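Local coordinates for oxalate biosynthetic component 1 (Burkholderia thailandensis, PDB 5IKY), which is a bifunctional enzyme of quorum-sensing-dependent oxalate production, a serine hydrolase of the α/β-hydrolase type with additional lyase activity, at residues G220-H225 against E519-E524; W503-L508 against I513-A518. All blocks are in the same frame, centred on the assembly; numbering follows the deposited sequence.

Contact 1. Residues G220-H225 against E519-E524; sequences GAAVVH and ETLRDE
Backbone hydrogen bonds to I7 and I275 hold A222 beside the two flanking strands, and its CB points toward L521 across this contact. No hydrogen bond crosses between the segments. L521 reaches out from helix 518-524 with one branch: CD2 lies 3.9 Å from A222 CB and 3.8 Å from V223 CG2, while CD1 meets neither. CG of L521 is anti to the backbone N (chi1 -171°), which extends the side chain toward the start of strand 223-226, where it crosses that of V223 at about a right angle. V223 offers CG2, the methyl beside its own backbone N; its neighbour V224 packs instead on helix 206-218. A small alanine lets the leucine come close, and a β-branched valine suits the strand. G220 ends helix 206-218 in a Schellman motif and leads into strand 223-226 of the TIM barrel; at its phi of 127° a side chain would press on the preceding carbonyl O, which calls for glycine. On the helix, R522 is tied to D309 by a salt bridge and to the backbone oxygens of M527 and S273. The leucine contact thus supplies apolar fit without directional bonds, whereas R522 supplies polar ties for the same helix.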
# COMPACT_ATOMS: atom_id res chain seq x y z
N GLY A 220 4.97 2.92 -6.17
CA GLY A 220 6.34 2.50 -5.99
C GLY A 220 7.28 3.47 -5.31
O GLY A 220 8.44 3.13 -5.06
N ALA A 221 6.81 4.68 -5.01
CA ALA A 221 7.65 5.66 -4.33
C ALA A 221 8.00 5.20 -2.92
O ALA A 221 7.15 4.63 -2.23
CB ALA A 221 6.97 7.02 -4.29
N ALA A 222 9.23 5.44 -2.51
CA ALA A 222 9.68 5.08 -1.17
C ALA A 222 9.73 6.29 -0.25
O ALA A 222 9.58 6.18 0.96
CB ALA A 222 11.04 4.40 -1.23
N VAL A 223 9.95 7.46 -0.85
CA VAL A 223 10.05 8.70 -0.08
C VAL A 223 9.04 9.73 -0.58
O VAL A 223 8.80 9.85 -1.77
CB VAL A 223 11.46 9.31 -0.16
CG1 VAL A 223 11.58 10.51 0.76
CG2 VAL A 223 12.51 8.26 0.20
N VAL A 224 8.45 10.49 0.33
CA VAL A 224 7.53 11.55 -0.07
C VAL A 224 8.08 12.91 0.36
O VAL A 224 8.22 13.19 1.51
CB VAL A 224 6.15 11.33 0.51
CG1 VAL A 224 5.18 12.36 0.00
CG2 VAL A 224 5.64 9.94 0.17
N HIS A 225 8.36 13.77 -0.61
CA HIS A 225 8.77 15.15 -0.32
C HIS A 225 7.54 16.02 -0.07
O HIS A 225 6.77 16.20 -1.01
CB HIS A 225 9.52 15.83 -1.46
CG HIS A 225 10.37 16.94 -0.99
ND1 HIS A 225 9.97 17.85 -0.02
CD2 HIS A 225 11.46 17.46 -1.58
CE1 HIS A 225 10.92 18.77 0.11
NE2 HIS A 225 11.82 18.56 -0.83
N GLU A 519 10.23 0.21 3.18
CA GLU A 519 10.72 -0.66 4.25
C GLU A 519 12.18 -1.05 4.04
O GLU A 519 12.99 -1.00 4.97
CB GLU A 519 9.86 -1.91 4.36
CG GLU A 519 8.80 -1.85 5.45
CD GLU A 519 7.88 -3.05 5.42
OE1 GLU A 519 6.65 -2.86 5.49
OE2 GLU A 519 8.39 -4.19 5.33
N THR A 520 12.51 -1.45 2.82
CA THR A 520 13.88 -1.83 2.48
C THR A 520 14.81 -0.63 2.60
O THR A 520 15.94 -0.75 3.09
CB THR A 520 13.96 -2.41 1.06
OG1 THR A 520 13.06 -3.52 0.94
CG2 THR A 520 15.37 -2.87 0.73
N LEU A 521 14.34 0.53 2.16
CA LEU A 521 15.16 1.74 2.16
C LEU A 521 15.47 2.20 3.57
O LEU A 521 16.57 2.68 3.85
CB LEU A 521 14.48 2.86 1.36
CG LEU A 521 15.34 4.10 1.12
CD1 LEU A 521 16.66 3.71 0.49
CD2 LEU A 521 14.61 5.09 0.24
N ARG A 522 14.50 2.06 4.47
CA ARG A 522 14.70 2.44 5.86
C ARG A 522 15.85 1.64 6.48
O ARG A 522 16.55 2.13 7.36
CB ARG A 522 13.42 2.26 6.68
CG ARG A 522 12.27 3.13 6.21
CD ARG A 522 11.09 3.08 7.17
NE ARG A 522 11.26 4.03 8.26
CZ ARG A 522 10.63 5.19 8.34
NH1 ARG A 522 9.76 5.55 7.41
NH2 ARG A 522 10.86 5.99 9.37
N ASP A 523 16.03 0.41 6.01
CA ASP A 523 17.16 -0.40 6.45
C ASP A 523 18.47 0.13 5.87
O ASP A 523 19.47 0.24 6.57
CB ASP A 523 16.98 -1.87 6.06
CG ASP A 523 15.87 -2.55 6.85
OD1 ASP A 523 15.40 -1.97 7.85
OD2 ASP A 523 15.49 -3.68 6.47
N GLU A 524 18.45 0.46 4.58
CA GLU A 524 19.64 0.97 3.90
C GLU A 524 20.12 2.31 4.46
O GLU A 524 21.31 2.61 4.43
CB GLU A 524 19.37 1.12 2.40
CG GLU A 524 19.45 -0.16 1.60
CD GLU A 524 19.29 0.07 0.11
OE1 GLU A 524 19.81 1.09 -0.39
OE2 GLU A 524 18.65 -0.77 -0.56

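Contact 2. Residues W503-L508 against I513-A518; sequences WLRREL and IGIVDA
This is a helix-to-strand packing contact, closed by one backbone hydrogen bond, where the end of helix 497-510 turns back into strand 514-515 at the edge of the barrel. The bond runs from I513 N to L508 O over 2.8 Å, with an angle of 148° at the hydrogen. The donor is tilted 32° from the carbonyl plane, so the amide approaches partly from above it. L508 contributes most of the apolar surface on the helix side. Its two methyls divide the work: CD2 lies 4.0 Å from I513 CG2, and CD1 meets I515 CG2 at 3.7 Å, with the side chains of L508 and I515 crossing at about a right angle. The branched leucine suits this place because it fills the angle between two isoleucines, with G514 between them. Helix 497-510 lies in the connection from strand 471-474 to strand 514-515, which runs parallel to it with strand 4-9 in between, a beta-alpha-beta crossover that adds a short strand after the eight of the TIM barrel. L508 also touches F5 of that middle strand and V461 of helix 460-466. One turn earlier, R505 lends its aliphatic part: CD is 3.8 Å from I515 CD1. I515 holds CG1 between its backbone N and carbonyl carbon (chi1 63°), which sends CD1 toward the arginine and leaves CG2 for L508. Beyond the methylenes the R505 chain bends at chi3, and its guanidinium group forms salt bridges to E219 through NH2 and to E509 through NH1.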
# COMPACT_ATOMS: atom_id res chain seq x y z
N TRP A 503 4.89 6.05 -14.53
CA TRP A 503 5.68 6.19 -15.75
C TRP A 503 7.15 5.86 -15.50
O TRP A 503 7.77 5.14 -16.27
CB TRP A 503 5.54 7.61 -16.31
CG TRP A 503 6.57 7.94 -17.34
CD1 TRP A 503 6.52 7.66 -18.68
CD2 TRP A 503 7.82 8.61 -17.12
NE1 TRP A 503 7.65 8.12 -19.31
CE2 TRP A 503 8.47 8.70 -18.37
CE3 TRP A 503 8.45 9.14 -15.99
CZ2 TRP A 503 9.72 9.31 -18.52
CZ3 TRP A 503 9.69 9.74 -16.14
CH2 TRP A 503 10.31 9.82 -17.40
N LEU A 504 7.70 6.39 -14.41
CA LEU A 504 9.09 6.16 -14.05
C LEU A 504 9.35 4.69 -13.74
O LEU A 504 10.37 4.13 -14.15
CB LEU A 504 9.49 7.03 -12.86
CG LEU A 504 10.92 6.85 -12.33
CD1 LEU A 504 11.94 7.08 -13.44
CD2 LEU A 504 11.18 7.78 -11.16
N ARG A 505 8.42 4.07 -13.02
CA ARG A 505 8.55 2.66 -12.64
C ARG A 505 8.55 1.75 -13.87
O ARG A 505 9.40 0.86 -13.97
CB ARG A 505 7.43 2.25 -11.69
CG ARG A 505 7.39 0.75 -11.41
CD ARG A 505 6.40 0.39 -10.32
NE ARG A 505 5.05 0.90 -10.60
CZ ARG A 505 4.16 0.27 -11.36
NH1 ARG A 505 4.47 -0.88 -11.94
NH2 ARG A 505 2.96 0.81 -11.55
N ARG A 506 7.61 1.96 -14.78
CA ARG A 506 7.53 1.13 -15.98
C ARG A 506 8.75 1.35 -16.87
O ARG A 506 9.20 0.44 -17.56
CB ARG A 506 6.24 1.44 -16.76
CG ARG A 506 4.97 1.15 -15.98
CD ARG A 506 3.72 1.35 -16.84
NE ARG A 506 3.22 0.10 -17.41
CZ ARG A 506 3.22 -0.18 -18.71
NH1 ARG A 506 3.68 0.70 -19.58
NH2 ARG A 506 2.75 -1.35 -19.13
N GLU A 507 9.28 2.56 -16.83
CA GLU A 507 10.48 2.90 -17.59
C GLU A 507 11.68 2.10 -17.08
O GLU A 507 12.49 1.61 -17.86
CB GLU A 507 10.76 4.40 -17.51
CG GLU A 507 11.89 4.86 -18.41
CD GLU A 507 11.55 4.70 -19.87
OE1 GLU A 507 10.37 4.89 -20.23
OE2 GLU A 507 12.46 4.39 -20.66
N LEU A 508 11.78 1.97 -15.76
CA LEU A 508 12.86 1.21 -15.14
C LEU A 508 12.67 -0.29 -15.37
O LEU A 508 13.64 -1.02 -15.57
CB LEU A 508 12.94 1.51 -13.65
CG LEU A 508 13.36 2.94 -13.27
CD1 LEU A 508 13.27 3.15 -11.77
CD2 LEU A 508 14.77 3.23 -13.78
N ILE A 513 15.66 -2.64 -14.50
CA ILE A 513 16.05 -1.96 -13.27
C ILE A 513 14.91 -1.95 -12.27
O ILE A 513 13.81 -1.49 -12.57
CB ILE A 513 16.50 -0.52 -13.54
CG1 ILE A 513 17.63 -0.50 -14.57
CG2 ILE A 513 16.92 0.17 -12.25
CD1 ILE A 513 18.05 0.88 -14.98
N GLY A 514 15.17 -2.47 -11.07
CA GLY A 514 14.14 -2.54 -10.04
C GLY A 514 14.07 -1.29 -9.19
O GLY A 514 14.89 -0.38 -9.33
N ILE A 515 13.09 -1.23 -8.30
CA ILE A 515 12.96 -0.11 -7.38
C ILE A 515 12.95 -0.58 -5.93
O ILE A 515 12.62 -1.73 -5.65
CB ILE A 515 11.68 0.71 -7.65
CG1 ILE A 515 10.43 -0.13 -7.42
CG2 ILE A 515 11.69 1.26 -9.07
CD1 ILE A 515 9.13 0.63 -7.63
N VAL A 516 13.33 0.32 -5.03
CA VAL A 516 13.39 -0.00 -3.61
C VAL A 516 12.18 0.54 -2.87
O VAL A 516 11.87 1.73 -2.94
CB VAL A 516 14.68 0.56 -2.97
CG1 VAL A 516 14.75 0.17 -1.50
CG2 VAL A 516 15.90 0.08 -3.72
N ASP A 517 11.48 -0.34 -2.16
CA ASP A 517 10.33 0.08 -1.36
C ASP A 517 10.79 0.76 -0.07
O ASP A 517 11.97 0.68 0.30
CB ASP A 517 9.43 -1.12 -1.02
CG ASP A 517 10.15 -2.18 -0.21
OD1 ASP A 517 11.25 -2.60 -0.62
OD2 ASP A 517 9.60 -2.59 0.84
N ALA A 518 9.86 1.43 0.60
CA ALA A 518 10.16 2.21 1.79
C ALA A 518 10.80 1.38 2.90
O ALA A 518 11.80 1.79 3.48
CB ALA A 518 8.89 2.89 2.30

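How the contacts relate
The centres of the two contacts lie 12 Å apart, and strand 514-515 leads through the N-cap residue D517 into helix 518-524, so contact 2 hands the chain to contact 1. They also touch directly: A222 CB is 3.3 Å from V516 O, and G220 O is 3.7 Å from I515 CD1. Both meet strand 4-9: G514 bonds through its backbone to K3, just before that strand, and to F5; V516 bonds to F5 as well, and V223 to I7 and A9 farther along. The V223 side chain is about 11 Å from the magnesium ion, which H227, just past the C-terminal end of strand 223-226, binds together with E477.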